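Local coordinates for protein glucuronan lyase A (Trichoderma reesei, PDB 2ZZJ) that probably cleaves beta-1,4-glucuronan as an endo-acting lyase and binds a calcium ion within a beta-jelly-roll fold, at residues L38-T43 / V219-V224; G8-W13 / G22-V27; Y70-R75 / Y87-F92; R51-V56 / Q194-L199. One frame throughout, in Å; residues are numbered along the deposited sequence.

Contacts 1 and 4 each pair strands within one sheet of the beta-jelly roll, and contact 3 fills the core between the sheets. Contact 2 ties an outer loop to strand 23-27, which pairs with strand 37-43 of contact 1; the centres of contacts 1 and 2 are about 8 Å apart. The two sheets also meet where Tyr221 OH of contact 1 bonds Ile89 O of contact 3 at 2.6 Å. Within the second sheet, Gln91 NE2 of contact 3 bonds Glu55 OE2 of contact 4 at 2.8 Å. Calcium is held by Asp222 of contact 1 together with Asp7, Lys33 and Ser36, and the His9 side chain of contact 2 comes within about 6 Å of it.

Contact 1. Residues L38-T43 / V219-V224; sequences LKMTQT and VWYDEV. With CA (calcium ion), chain B.
Lys39 spends its aliphatic chain, not its charge, on Trp220: its CG stands over one face of the indole, 3.9 Å from the centroid of the five-membered ring, a CH-pi contact between neighbouring strands of the beta-jelly roll. With CG anti to the backbone N (chi1 -179°) the methylenes run alongside the ring, and a bend at chi3 turns the ammonium end away. If Trp220 were an alanine, the Lys39 methylenes would probably lose the flat surface they lie on and be freer to turn. The strands are antiparallel, and Leu38 with Tyr221, like Met40 with Val219, forms a hydrogen-bonded pair; Leu38 N to Tyr221 O measures 2.9 Å. On the other face of the sheet Met40 crosses Tyr221 at about a right angle, its SD 3.7 Å from Tyr221 CD2 in an oblique Met-aromatic contact. Beyond the pairing, Asp222 chelates calcium through both carboxylate oxygens, OD1 at 2.4 Å and OD2 at 2.6 Å.

Contact 2. Residues G8-W13 / G22-V27; sequences GHLNGW and GTVSEV
Leu10 opens a type II beta turn that closes at Trp13, and the backbone of this loop stays apart from strand 23-27, the nearest CA atoms, those of His9 and Glu26, lying 6.1 Å from each other. A side chain spans that distance. Glu26, extended beyond CG (chi2 179°), sends OE2 to the backbone N of Leu10 at 2.7 Å, in a nearly straight bond of 171° that uses the anti lone pair of the oxygen. The same OE2 lies near the plane of the His9 ring at its edge, 3.4 Å from His9 CD2, with ring and carboxylate planes 75° apart. Farther along the strand, Leu10 CD2 meets Val24 CG1 at 4.1 Å. A water joins Glu26 OE2 to Asn11 N, while His9 ND1 turns to OD1 of the calcium ligand Asp7. One surface carboxylate oxygen thus serves two successive backbone N-H groups, one directly and one through water, which is likely to steady the start of the turn beside the calcium site.

Contact 3. Residues Y70-R75 / Y87-F92; sequences YGFAFR and YNIAQF
Tyr70, in the core of the beta-jelly-roll sandwich, offers one ring face to the edge of Phe92, whose CZ stands 3.4 Å above the plane and over its centre; the result is a T-shaped stack with centroids 4.7 Å apart and planes at 77°. Phe74 takes a methyl group on its face instead, Ile89 CD1 resting 3.5 Å from the ring centroid, almost on the normal, as a CH-pi contact. Phe72 lies between them along its strand, with Ile89 CD1 at its edge, 4.3 Å from CE1, and Ala90 CB approaching CZ obliquely at 4.0 Å. Together they line the space where strands 66-76 and 86-95 belong to opposing sheets and their local axes come no closer than 9.6 Å. A classic beta bulge, in which Ile89 and Ala90 both face Ile112, lets these two successive residues point inward. The aromatic layer continues beyond the pair: Phe92 stacks on Phe195, and Tyr70 OH is hydrogen-bonded to Gly61 O and Trp160 NE1. Across the bulge itself, Asn88 ND2 donates to Ala90 O at 2.9 Å, approaching from above the carbonyl plane, 70° out of it.

Contact 4. Residues R51-V56 / Q194-L199; sequences RYHSEV and QFRVGL
Ser54 and Val56 form the tight side of this contact, each in an antiparallel hydrogen-bonded pair, with Leu199 and Val197 respectively, within one sheet of the jelly roll. Ser54 N meets Leu199 O at 2.7 Å and Val56 N meets Val197 O at 2.9 Å, although the local strand axes stand at 118° to each other; the 194-199 segment then turns a corner at Gly198. There the backbones close up, with Gly198 CA 3.2 Å from Ser54 O, and a side chain at this position would collide with that oxygen and with Glu55 CA. On the core side, Val56 CG2 abuts Val197 CG2 at 3.6 Å. The other side is polar and wetter. Glu55 and Arg196 form a salt bridge, NH1 reaching OE1 at 3.1 Å on the syn side, with carboxylate and guanidinium planes 84° apart. Arg196 also grips Gln194 OE1 side-on, through NE at 2.8 Å and through NH2. A methionine in place of Arg196 removes the guanidinium, so Glu55 OE1 would probably be left with Arg17 as its salt-bridge partner and the Gln194 amide would be freer to turn. A water donates to both Glu55 OE2 and Gly198 O. Each oxygen of this buried carboxylate has its own partners, Arg196 and Arg17 on OE1, Gln91 and the water on OE2, which probably fixes its rotation and offsets the cost of burying its charge.

Contact 1. Residues L38-T43 / V219-V224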
loop_
_atom_site.group_PDB
_atom_site.type_symbol
_atom_site.label_atom_id
_atom_site.label_comp_id
_atom_site.label_asym_id
_atom_site.label_seq_id
_atom_site.Cartn_x
_atom_site.Cartn_y
_atom_site.Cartn_z
ATOM N N LEU A 38 2.477 -6.941 13.164
ATOM C CA LEU A 38 3.175 -7.693 12.135
ATOM C C LEU A 38 4.458 -7.005 11.791
ATOM O O LEU A 38 4.474 -5.784 11.695
ATOM C CB LEU A 38 2.322 -7.817 10.879
ATOM C CG LEU A 38 1.042 -8.637 11.061
ATOM C CD1 LEU A 38 0.177 -8.606 9.790
ATOM C CD2 LEU A 38 1.363 -10.099 11.444
ATOM N N LYS A 39 5.529 -7.785 11.628
ATOM C CA LYS A 39 6.826 -7.256 11.193
ATOM C C LYS A 39 7.122 -7.792 9.797
ATOM O O LYS A 39 7.096 -9.009 9.581
ATOM C CB LYS A 39 7.937 -7.676 12.158
ATOM C CG LYS A 39 9.311 -7.134 11.760
ATOM C CD LYS A 39 10.391 -7.497 12.776
ATOM C CE LYS A 39 10.582 -9.015 12.842
ATOM N NZ LYS A 39 11.920 -9.281 13.509
ATOM N N MET A 40 7.376 -6.897 8.841
ATOM C CA MET A 40 7.742 -7.285 7.481
ATOM C C MET A 40 9.206 -6.917 7.276
ATOM O O MET A 40 9.613 -5.798 7.618
ATOM C CB MET A 40 6.913 -6.531 6.427
ATOM C CG MET A 40 5.493 -7.080 6.189
ATOM S SD MET A 40 4.533 -7.128 7.680
ATOM C CE MET A 40 2.893 -7.189 6.948
ATOM N N THR A 41 9.990 -7.843 6.738
ATOM C CA THR A 41 11.400 -7.533 6.385
ATOM C C THR A 41 11.718 -7.944 4.959
ATOM O O THR A 41 11.082 -8.877 4.390
ATOM C CB THR A 41 12.429 -8.153 7.380
ATOM O OG1 THR A 41 12.673 -9.532 7.051
ATOM C CG2 THR A 41 11.942 -8.024 8.810
ATOM N N GLN A 42 12.671 -7.235 4.359
ATOM C CA GLN A 42 13.217 -7.630 3.063
ATOM C C GLN A 42 14.734 -7.450 3.064
ATOM O O GLN A 42 15.264 -6.586 3.769
ATOM C CB GLN A 42 12.601 -6.837 1.907
ATOM C CG GLN A 42 11.326 -7.489 1.322
ATOM C CD GLN A 42 11.685 -8.812 0.614
ATOM O OE1 GLN A 42 12.854 -9.026 0.256
ATOM N NE2 GLN A 42 10.696 -9.696 0.426
ATOM N N THR A 43 15.431 -8.279 2.292
ATOM C CA THR A 43 16.898 -8.285 2.306
ATOM C C THR A 43 17.387 -8.249 0.879
ATOM O O THR A 43 17.001 -9.097 0.055
ATOM C CB THR A 43 17.468 -9.553 3.018
ATOM O OG1 THR A 43 17.026 -9.601 4.377
ATOM C CG2 THR A 43 19.017 -9.561 2.995
ATOM N N VAL A 219 9.748 -2.970 8.435
ATOM C CA VAL A 219 8.563 -2.114 8.608
ATOM C C VAL A 219 7.537 -2.945 9.395
ATOM O O VAL A 219 7.364 -4.143 9.093
ATOM C CB VAL A 219 7.953 -1.661 7.263
ATOM C CG1 VAL A 219 6.700 -0.725 7.552
ATOM C CG2 VAL A 219 9.005 -0.926 6.394
ATOM N N TRP A 220 6.912 -2.346 10.407
ATOM C CA TRP A 220 5.884 -2.995 11.218
ATOM C C TRP A 220 4.507 -2.459 10.808
ATOM O O TRP A 220 4.415 -1.315 10.325
ATOM C CB TRP A 220 6.104 -2.710 12.696
ATOM C CG TRP A 220 7.302 -3.391 13.290
ATOM C CD1 TRP A 220 7.303 -4.477 14.136
ATOM C CD2 TRP A 220 8.664 -3.057 13.072
ATOM N NE1 TRP A 220 8.613 -4.818 14.485
ATOM C CE2 TRP A 220 9.455 -3.958 13.838
ATOM C CE3 TRP A 220 9.305 -2.082 12.307
ATOM C CZ2 TRP A 220 10.841 -3.910 13.834
ATOM C CZ3 TRP A 220 10.708 -2.022 12.339
ATOM C CH2 TRP A 220 11.447 -2.928 13.086
ATOM N N TYR A 221 3.460 -3.276 10.995
ATOM C CA TYR A 221 2.092 -2.890 10.681
ATOM C C TYR A 221 1.166 -3.324 11.791
ATOM O O TYR A 221 1.433 -4.323 12.484
ATOM C CB TYR A 221 1.623 -3.591 9.403
ATOM C CG TYR A 221 2.311 -3.104 8.164
ATOM C CD1 TYR A 221 1.719 -2.106 7.378
ATOM C CD2 TYR A 221 3.537 -3.611 7.784
ATOM C CE1 TYR A 221 2.360 -1.629 6.191
ATOM C CE2 TYR A 221 4.202 -3.137 6.612
ATOM C CZ TYR A 221 3.590 -2.173 5.836
ATOM O OH TYR A 221 4.239 -1.790 4.684
ATOM N N ASP A 222 0.047 -2.639 11.906
ATOM C CA ASP A 222 -0.968 -3.012 12.888
ATOM C C ASP A 222 -2.289 -2.341 12.542
ATOM O O ASP A 222 -2.317 -1.386 11.763
ATOM C CB ASP A 222 -0.483 -2.550 14.268
ATOM C CG ASP A 222 -1.151 -3.310 15.426
ATOM O OD1 ASP A 222 -2.069 -4.147 15.188
ATOM O OD2 ASP A 222 -0.743 -3.039 16.564
ATOM N N GLU A 223 -3.371 -2.813 13.174
ATOM C CA GLU A 223 -4.618 -2.120 13.196
ATOM C C GLU A 223 -5.083 -1.741 11.763
ATOM O O GLU A 223 -5.252 -0.560 11.449
ATOM C CB GLU A 223 -4.480 -0.874 14.128
ATOM C CG GLU A 223 -5.768 -0.317 14.663
ATOM C CD GLU A 223 -6.496 -1.249 15.675
ATOM O OE1 GLU A 223 -7.569 -0.788 16.120
ATOM O OE2 GLU A 223 -6.044 -2.395 15.988
ATOM N N VAL A 224 -5.268 -2.752 10.914
ATOM C CA VAL A 224 -5.705 -2.537 9.532
ATOM C C VAL A 224 -7.205 -2.758 9.457
ATOM O O VAL A 224 -7.727 -3.703 10.089
ATOM C CB VAL A 224 -4.995 -3.518 8.545
ATOM C CG1 VAL A 224 -5.323 -3.146 7.072
ATOM C CG2 VAL A 224 -3.454 -3.516 8.759
HETATM CA CA CA B . -2.258 -4.934 17.494
HETATM O O HOH W 1 -4.444 -3.920 17.488
HETATM O O HOH W 2 -3.040 -6.864 18.851
#

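Contact 2. Residues G8-W13 / G22-V27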
loop_
_atom_site.group_PDB
_atom_site.type_symbol
_atom_site.label_atom_id
_atom_site.label_comp_id
_atom_site.label_asym_id
_atom_site.label_seq_id
_atom_site.Cartn_x
_atom_site.Cartn_y
_atom_site.Cartn_z
ATOM N N GLY A 8 -3.215 -7.025 13.890
ATOM C CA GLY A 8 -1.764 -7.303 13.878
ATOM C C GLY A 8 -1.485 -8.775 14.130
ATOM O O GLY A 8 -0.615 -9.114 14.933
ATOM N N HIS A 9 -2.200 -9.636 13.406
ATOM C CA HIS A 9 -2.040 -11.091 13.463
ATOM C C HIS A 9 -2.078 -11.696 12.050
ATOM O O HIS A 9 -2.684 -11.148 11.110
ATOM C CB HIS A 9 -3.178 -11.716 14.285
ATOM C CG HIS A 9 -2.955 -11.692 15.769
ATOM N ND1 HIS A 9 -3.658 -10.861 16.617
ATOM C CD2 HIS A 9 -2.097 -12.393 16.554
ATOM C CE1 HIS A 9 -3.252 -11.061 17.858
ATOM N NE2 HIS A 9 -2.294 -11.977 17.844
ATOM N N LEU A 10 -1.450 -12.853 11.900
ATOM C CA LEU A 10 -1.483 -13.546 10.655
ATOM C C LEU A 10 -2.901 -13.976 10.327
ATOM O O LEU A 10 -3.300 -13.970 9.168
ATOM C CB LEU A 10 -0.557 -14.771 10.694
ATOM C CG LEU A 10 0.949 -14.441 10.718
ATOM C CD1 LEU A 10 1.759 -15.753 10.792
ATOM C CD2 LEU A 10 1.347 -13.607 9.501
ATOM N N ASN A 11 -3.671 -14.334 11.349
ATOM C CA ASN A 11 -5.031 -14.814 11.077
ATOM C C ASN A 11 -5.881 -13.743 10.386
ATOM O O ASN A 11 -5.903 -12.590 10.849
ATOM C CB ASN A 11 -5.728 -15.255 12.343
ATOM C CG ASN A 11 -7.022 -16.041 12.036
ATOM O OD1 ASN A 11 -7.193 -16.577 10.932
ATOM N ND2 ASN A 11 -7.928 -16.071 12.977
ATOM N N GLY A 12 -6.532 -14.114 9.289
ATOM C CA GLY A 12 -7.554 -13.264 8.686
ATOM C C GLY A 12 -7.113 -12.711 7.360
ATOM O O GLY A 12 -7.934 -12.215 6.605
ATOM N N TRP A 13 -5.810 -12.762 7.082
ATOM C CA TRP A 13 -5.292 -12.378 5.765
ATOM C C TRP A 13 -5.428 -13.593 4.868
ATOM O O TRP A 13 -5.219 -14.721 5.326
ATOM C CB TRP A 13 -3.818 -11.998 5.859
ATOM C CG TRP A 13 -3.593 -10.839 6.761
ATOM C CD1 TRP A 13 -3.114 -10.871 8.035
ATOM C CD2 TRP A 13 -3.836 -9.463 6.450
ATOM N NE1 TRP A 13 -3.044 -9.588 8.544
ATOM C CE2 TRP A 13 -3.501 -8.711 7.589
ATOM C CE3 TRP A 13 -4.306 -8.795 5.309
ATOM C CZ2 TRP A 13 -3.608 -7.300 7.625
ATOM C CZ3 TRP A 13 -4.414 -7.389 5.348
ATOM C CH2 TRP A 13 -4.055 -6.668 6.504
ATOM N N GLY A 22 12.599 -12.490 2.194
ATOM C CA GLY A 22 11.633 -11.715 3.009
ATOM C C GLY A 22 11.019 -12.511 4.153
ATOM O O GLY A 22 10.911 -13.749 4.079
ATOM N N THR A 23 10.624 -11.815 5.217
ATOM C CA THR A 23 9.886 -12.426 6.325
ATOM C C THR A 23 8.616 -11.625 6.596
ATOM O O THR A 23 8.546 -10.442 6.253
ATOM C CB THR A 23 10.729 -12.548 7.628
ATOM O OG1 THR A 23 11.079 -11.253 8.147
ATOM C CG2 THR A 23 12.025 -13.371 7.375
ATOM N N VAL A 24 7.619 -12.285 7.173
ATOM C CA VAL A 24 6.414 -11.648 7.720
ATOM C C VAL A 24 6.116 -12.454 8.966
ATOM O O VAL A 24 5.861 -13.679 8.885
ATOM C CB VAL A 24 5.192 -11.740 6.770
ATOM C CG1 VAL A 24 3.918 -11.180 7.440
ATOM C CG2 VAL A 24 5.439 -11.001 5.425
ATOM N N SER A 25 6.154 -11.812 10.118
ATOM C CA SER A 25 5.931 -12.540 11.360
ATOM C C SER A 25 5.135 -11.725 12.358
ATOM O O SER A 25 5.047 -10.495 12.224
ATOM C CB SER A 25 7.284 -12.932 11.963
ATOM O OG SER A 25 8.025 -11.773 12.266
ATOM N N GLU A 26 4.566 -12.396 13.365
ATOM C CA GLU A 26 3.921 -11.694 14.484
ATOM C C GLU A 26 4.916 -11.405 15.574
ATOM O O GLU A 26 5.750 -12.268 15.901
ATOM C CB GLU A 26 2.786 -12.544 15.082
ATOM C CG GLU A 26 1.809 -12.979 14.098
ATOM C CD GLU A 26 0.713 -13.823 14.700
ATOM O OE1 GLU A 26 0.930 -14.408 15.794
ATOM O OE2 GLU A 26 -0.351 -13.920 14.071
ATOM N N VAL A 27 4.854 -10.189 16.129
ATOM C CA VAL A 27 5.736 -9.782 17.212
ATOM C C VAL A 27 4.892 -9.179 18.327
ATOM O O VAL A 27 3.753 -8.772 18.086
ATOM C CB VAL A 27 6.806 -8.757 16.717
ATOM C CG1 VAL A 27 7.641 -9.360 15.581
ATOM C CG2 VAL A 27 6.141 -7.404 16.265
HETATM O O HOH W 3 -2.636 -14.996 14.170
#

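Contact 3. Residues Y70-R75 / Y87-F92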
loop_
_atom_site.group_PDB
_atom_site.type_symbol
_atom_site.label_atom_id
_atom_site.label_comp_id
_atom_site.label_asym_id
_atom_site.label_seq_id
_atom_site.Cartn_x
_atom_site.Cartn_y
_atom_site.Cartn_z
ATOM N N TYR A 70 -10.099 3.065 4.211
ATOM C CA TYR A 70 -9.036 2.114 4.568
ATOM C C TYR A 70 -8.180 2.780 5.643
ATOM O O TYR A 70 -7.890 3.971 5.544
ATOM C CB TYR A 70 -8.137 1.855 3.347
ATOM C CG TYR A 70 -8.949 1.378 2.165
ATOM C CD1 TYR A 70 -9.170 0.001 1.946
ATOM C CD2 TYR A 70 -9.568 2.292 1.311
ATOM C CE1 TYR A 70 -9.976 -0.435 0.858
ATOM C CE2 TYR A 70 -10.370 1.852 0.242
ATOM C CZ TYR A 70 -10.537 0.501 0.029
ATOM O OH TYR A 70 -11.319 0.078 -1.015
ATOM N N GLY A 71 -7.749 2.019 6.640
ATOM C CA GLY A 71 -6.894 2.565 7.698
ATOM C C GLY A 71 -5.818 1.530 8.015
ATOM O O GLY A 71 -6.076 0.308 7.965
ATOM N N PHE A 72 -4.623 1.987 8.348
ATOM C CA PHE A 72 -3.594 1.085 8.912
ATOM C C PHE A 72 -2.580 1.880 9.672
ATOM O O PHE A 72 -2.433 3.111 9.445
ATOM C CB PHE A 72 -2.910 0.222 7.869
ATOM C CG PHE A 72 -2.183 1.007 6.795
ATOM C CD1 PHE A 72 -0.804 1.164 6.862
ATOM C CD2 PHE A 72 -2.890 1.571 5.727
ATOM C CE1 PHE A 72 -0.104 1.890 5.852
ATOM C CE2 PHE A 72 -2.220 2.296 4.726
ATOM C CZ PHE A 72 -0.832 2.458 4.794
ATOM N N ALA A 73 -1.912 1.200 10.604
ATOM C CA ALA A 73 -0.771 1.832 11.238
ATOM C C ALA A 73 0.500 1.197 10.694
ATOM O O ALA A 73 0.524 -0.003 10.414
ATOM C CB ALA A 73 -0.842 1.666 12.755
ATOM N N PHE A 74 1.555 1.980 10.550
ATOM C CA PHE A 74 2.870 1.436 10.143
ATOM C C PHE A 74 4.006 2.165 10.846
ATOM O O PHE A 74 3.821 3.273 11.344
ATOM C CB PHE A 74 3.065 1.470 8.616
ATOM C CG PHE A 74 3.464 2.828 8.090
ATOM C CD1 PHE A 74 4.807 3.147 7.902
ATOM C CD2 PHE A 74 2.481 3.811 7.853
ATOM C CE1 PHE A 74 5.195 4.438 7.428
ATOM C CE2 PHE A 74 2.854 5.123 7.387
ATOM C CZ PHE A 74 4.205 5.409 7.186
ATOM N N ARG A 75 5.173 1.527 10.862
ATOM C CA ARG A 75 6.320 2.027 11.582
ATOM C C ARG A 75 7.569 1.595 10.834
ATOM O O ARG A 75 7.746 0.412 10.539
ATOM C CB ARG A 75 6.330 1.421 12.982
ATOM C CG ARG A 75 7.511 1.885 13.842
ATOM C CD ARG A 75 7.537 1.045 15.098
ATOM N NE ARG A 75 8.559 1.490 16.047
ATOM C CZ ARG A 75 9.820 1.074 16.028
ATOM N NH1 ARG A 75 10.226 0.234 15.105
ATOM N NH2 ARG A 75 10.681 1.500 16.952
ATOM N N TYR A 87 10.420 2.601 -1.347
ATOM C CA TYR A 87 10.049 1.405 -0.560
ATOM C C TYR A 87 8.538 1.490 -0.401
ATOM O O TYR A 87 8.025 2.413 0.227
ATOM C CB TYR A 87 10.773 1.339 0.794
ATOM C CG TYR A 87 12.268 1.168 0.626
ATOM C CD1 TYR A 87 12.820 -0.105 0.509
ATOM C CD2 TYR A 87 13.120 2.291 0.517
ATOM C CE1 TYR A 87 14.195 -0.274 0.331
ATOM C CE2 TYR A 87 14.503 2.132 0.334
ATOM C CZ TYR A 87 15.023 0.840 0.230
ATOM O OH TYR A 87 16.374 0.612 0.033
ATOM N N ASN A 88 7.835 0.563 -1.044
ATOM C CA ASN A 88 6.386 0.615 -1.090
ATOM C C ASN A 88 5.866 0.003 0.206
ATOM O O ASN A 88 6.434 -0.977 0.699
ATOM C CB ASN A 88 5.872 -0.163 -2.299
ATOM C CG ASN A 88 4.461 0.242 -2.686
ATOM O OD1 ASN A 88 4.245 1.268 -3.354
ATOM N ND2 ASN A 88 3.487 -0.560 -2.268
ATOM N N ILE A 89 4.815 0.595 0.771
ATOM C CA ILE A 89 4.283 0.097 2.040
ATOM C C ILE A 89 2.829 -0.449 1.975
ATOM O O ILE A 89 2.410 -1.151 2.908
ATOM C CB ILE A 89 4.419 1.106 3.208
ATOM C CG1 ILE A 89 3.637 2.415 2.932
ATOM C CG2 ILE A 89 5.933 1.425 3.507
ATOM C CD1 ILE A 89 3.598 3.370 4.180
ATOM N N ALA A 90 2.078 -0.102 0.918
ATOM C CA ALA A 90 0.702 -0.632 0.708
ATOM C C ALA A 90 0.331 -0.490 -0.757
ATOM O O ALA A 90 0.858 0.404 -1.467
ATOM C CB ALA A 90 -0.316 0.136 1.566
ATOM N N GLN A 91 -0.571 -1.344 -1.237
ATOM C CA GLN A 91 -1.001 -1.178 -2.633
ATOM C C GLN A 91 -2.296 -1.874 -2.894
ATOM O O GLN A 91 -2.590 -2.895 -2.232
ATOM C CB GLN A 91 0.055 -1.714 -3.602
ATOM C CG GLN A 91 0.484 -3.158 -3.411
ATOM C CD GLN A 91 1.286 -3.696 -4.616
ATOM O OE1 GLN A 91 1.150 -3.191 -5.730
ATOM N NE2 GLN A 91 2.120 -4.700 -4.383
ATOM N N PHE A 92 -3.039 -1.322 -3.850
ATOM C CA PHE A 92 -4.194 -2.001 -4.447
ATOM C C PHE A 92 -3.760 -2.573 -5.765
ATOM O O PHE A 92 -3.068 -1.887 -6.563
ATOM C CB PHE A 92 -5.318 -1.013 -4.665
ATOM C CG PHE A 92 -5.924 -0.505 -3.381
ATOM C CD1 PHE A 92 -6.991 -1.209 -2.786
ATOM C CD2 PHE A 92 -5.449 0.648 -2.772
ATOM C CE1 PHE A 92 -7.584 -0.744 -1.610
ATOM C CE2 PHE A 92 -6.033 1.106 -1.575
ATOM C CZ PHE A 92 -7.098 0.390 -1.003
#

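Contact 4. Residues R51-V56 / Q194-L199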
loop_
_atom_site.group_PDB
_atom_site.type_symbol
_atom_site.label_atom_id
_atom_site.label_comp_id
_atom_site.label_asym_id
_atom_site.label_seq_id
_atom_site.Cartn_x
_atom_site.Cartn_y
_atom_site.Cartn_z
ATOM N N ARG A 51 11.624 -10.109 -7.559
ATOM C CA ARG A 51 11.051 -8.975 -6.813
ATOM C C ARG A 51 11.090 -9.211 -5.318
ATOM O O ARG A 51 11.461 -10.290 -4.865
ATOM C CB ARG A 51 9.650 -8.613 -7.340
ATOM C CG ARG A 51 9.711 -7.944 -8.705
ATOM C CD ARG A 51 8.363 -7.535 -9.240
ATOM N NE ARG A 51 8.426 -6.887 -10.563
ATOM C CZ ARG A 51 8.478 -7.549 -11.722
ATOM N NH1 ARG A 51 8.475 -8.881 -11.730
ATOM N NH2 ARG A 51 8.511 -6.889 -12.881
ATOM N N TYR A 52 10.752 -8.174 -4.544
ATOM C CA TYR A 52 11.041 -8.162 -3.126
ATOM C C TYR A 52 9.785 -7.744 -2.351
ATOM O O TYR A 52 9.767 -6.695 -1.698
ATOM C CB TYR A 52 12.149 -7.145 -2.865
ATOM C CG TYR A 52 13.559 -7.520 -3.328
ATOM C CD1 TYR A 52 14.411 -8.254 -2.507
ATOM C CD2 TYR A 52 14.062 -7.050 -4.562
ATOM C CE1 TYR A 52 15.745 -8.565 -2.919
ATOM C CE2 TYR A 52 15.386 -7.347 -4.971
ATOM C CZ TYR A 52 16.201 -8.099 -4.144
ATOM O OH TYR A 52 17.507 -8.370 -4.541
ATOM N N HIS A 53 8.742 -8.568 -2.433
ATOM C CA HIS A 53 7.480 -8.317 -1.711
ATOM C C HIS A 53 7.472 -9.064 -0.395
ATOM O O HIS A 53 7.666 -10.288 -0.359
ATOM C CB HIS A 53 6.289 -8.890 -2.478
ATOM C CG HIS A 53 6.008 -8.251 -3.790
ATOM N ND1 HIS A 53 6.582 -8.688 -4.966
ATOM C CD2 HIS A 53 5.129 -7.282 -4.136
ATOM C CE1 HIS A 53 6.090 -7.998 -5.973
ATOM N NE2 HIS A 53 5.203 -7.141 -5.499
ATOM N N SER A 54 7.203 -8.357 0.695
ATOM C CA SER A 54 6.833 -9.019 1.962
ATOM C C SER A 54 5.484 -8.406 2.372
ATOM O O SER A 54 5.451 -7.316 2.936
ATOM C CB SER A 54 7.881 -8.797 3.045
ATOM O OG SER A 54 9.049 -9.559 2.824
ATOM N N GLU A 55 4.379 -9.083 2.056
ATOM C CA GLU A 55 3.040 -8.475 2.122
ATOM C C GLU A 55 2.006 -9.464 2.682
ATOM O O GLU A 55 2.229 -10.696 2.667
ATOM C CB GLU A 55 2.557 -8.047 0.712
ATOM C CG GLU A 55 3.290 -6.823 0.101
ATOM C CD GLU A 55 2.913 -6.572 -1.349
ATOM O OE1 GLU A 55 2.698 -7.565 -2.106
ATOM O OE2 GLU A 55 2.815 -5.384 -1.739
ATOM N N VAL A 56 0.907 -8.911 3.194
ATOM C CA VAL A 56 -0.271 -9.705 3.508
ATOM C C VAL A 56 -1.417 -9.161 2.688
ATOM O O VAL A 56 -1.494 -7.949 2.449
ATOM C CB VAL A 56 -0.602 -9.704 4.991
ATOM C CG1 VAL A 56 0.497 -10.471 5.752
ATOM C CG2 VAL A 56 -0.730 -8.213 5.535
ATOM N N GLN A 194 -7.209 -6.299 -4.935
ATOM C CA GLN A 194 -6.797 -6.677 -3.588
ATOM C C GLN A 194 -6.289 -5.432 -2.873
ATOM O O GLN A 194 -5.853 -4.481 -3.513
ATOM C CB GLN A 194 -5.654 -7.677 -3.629
ATOM C CG GLN A 194 -5.859 -8.872 -4.542
ATOM C CD GLN A 194 -4.649 -9.728 -4.572
ATOM O OE1 GLN A 194 -3.535 -9.263 -4.316
ATOM N NE2 GLN A 194 -4.836 -11.009 -4.895
ATOM N N PHE A 195 -6.363 -5.448 -1.543
ATOM C CA PHE A 195 -5.720 -4.417 -0.730
ATOM C C PHE A 195 -4.599 -5.148 -0.015
ATOM O O PHE A 195 -4.847 -6.096 0.753
ATOM C CB PHE A 195 -6.723 -3.841 0.260
ATOM C CG PHE A 195 -6.121 -2.867 1.234
ATOM C CD1 PHE A 195 -5.197 -1.904 0.807
ATOM C CD2 PHE A 195 -6.472 -2.931 2.591
ATOM C CE1 PHE A 195 -4.634 -0.969 1.714
ATOM C CE2 PHE A 195 -5.906 -1.994 3.529
ATOM C CZ PHE A 195 -4.998 -1.035 3.087
ATOM N N ARG A 196 -3.362 -4.749 -0.298
ATOM C CA ARG A 196 -2.214 -5.359 0.346
ATOM C C ARG A 196 -1.506 -4.350 1.243
ATOM O O ARG A 196 -1.373 -3.152 0.880
ATOM C CB ARG A 196 -1.202 -5.831 -0.685
ATOM C CG ARG A 196 -1.770 -6.804 -1.708
ATOM C CD ARG A 196 -0.625 -7.294 -2.522
ATOM N NE ARG A 196 -1.071 -8.212 -3.564
ATOM C CZ ARG A 196 -0.273 -8.653 -4.530
ATOM N NH1 ARG A 196 1.013 -8.264 -4.579
ATOM N NH2 ARG A 196 -0.769 -9.469 -5.451
ATOM N N VAL A 197 -1.047 -4.828 2.400
ATOM C CA VAL A 197 -0.110 -4.011 3.183
ATOM C C VAL A 197 1.201 -4.772 3.353
ATOM O O VAL A 197 1.213 -6.008 3.535
ATOM C CB VAL A 197 -0.687 -3.456 4.548
ATOM C CG1 VAL A 197 -1.963 -2.611 4.331
ATOM C CG2 VAL A 197 -0.882 -4.576 5.589
ATOM N N GLY A 198 2.316 -4.055 3.291
ATOM C CA GLY A 198 3.593 -4.709 3.492
ATOM C C GLY A 198 4.735 -4.047 2.756
ATOM O O GLY A 198 4.522 -3.182 1.894
ATOM N N LEU A 199 5.940 -4.486 3.106
ATOM C CA LEU A 199 7.161 -3.882 2.553
ATOM C C LEU A 199 7.412 -4.505 1.191
ATOM O O LEU A 199 7.657 -5.728 1.087
ATOM C CB LEU A 199 8.339 -4.150 3.496
ATOM C CG LEU A 199 9.718 -3.689 2.960
ATOM C CD1 LEU A 199 9.746 -2.157 2.621
ATOM C CD2 LEU A 199 10.739 -4.029 4.000
HETATM O O HOH W 4 3.343 -2.941 -0.605
#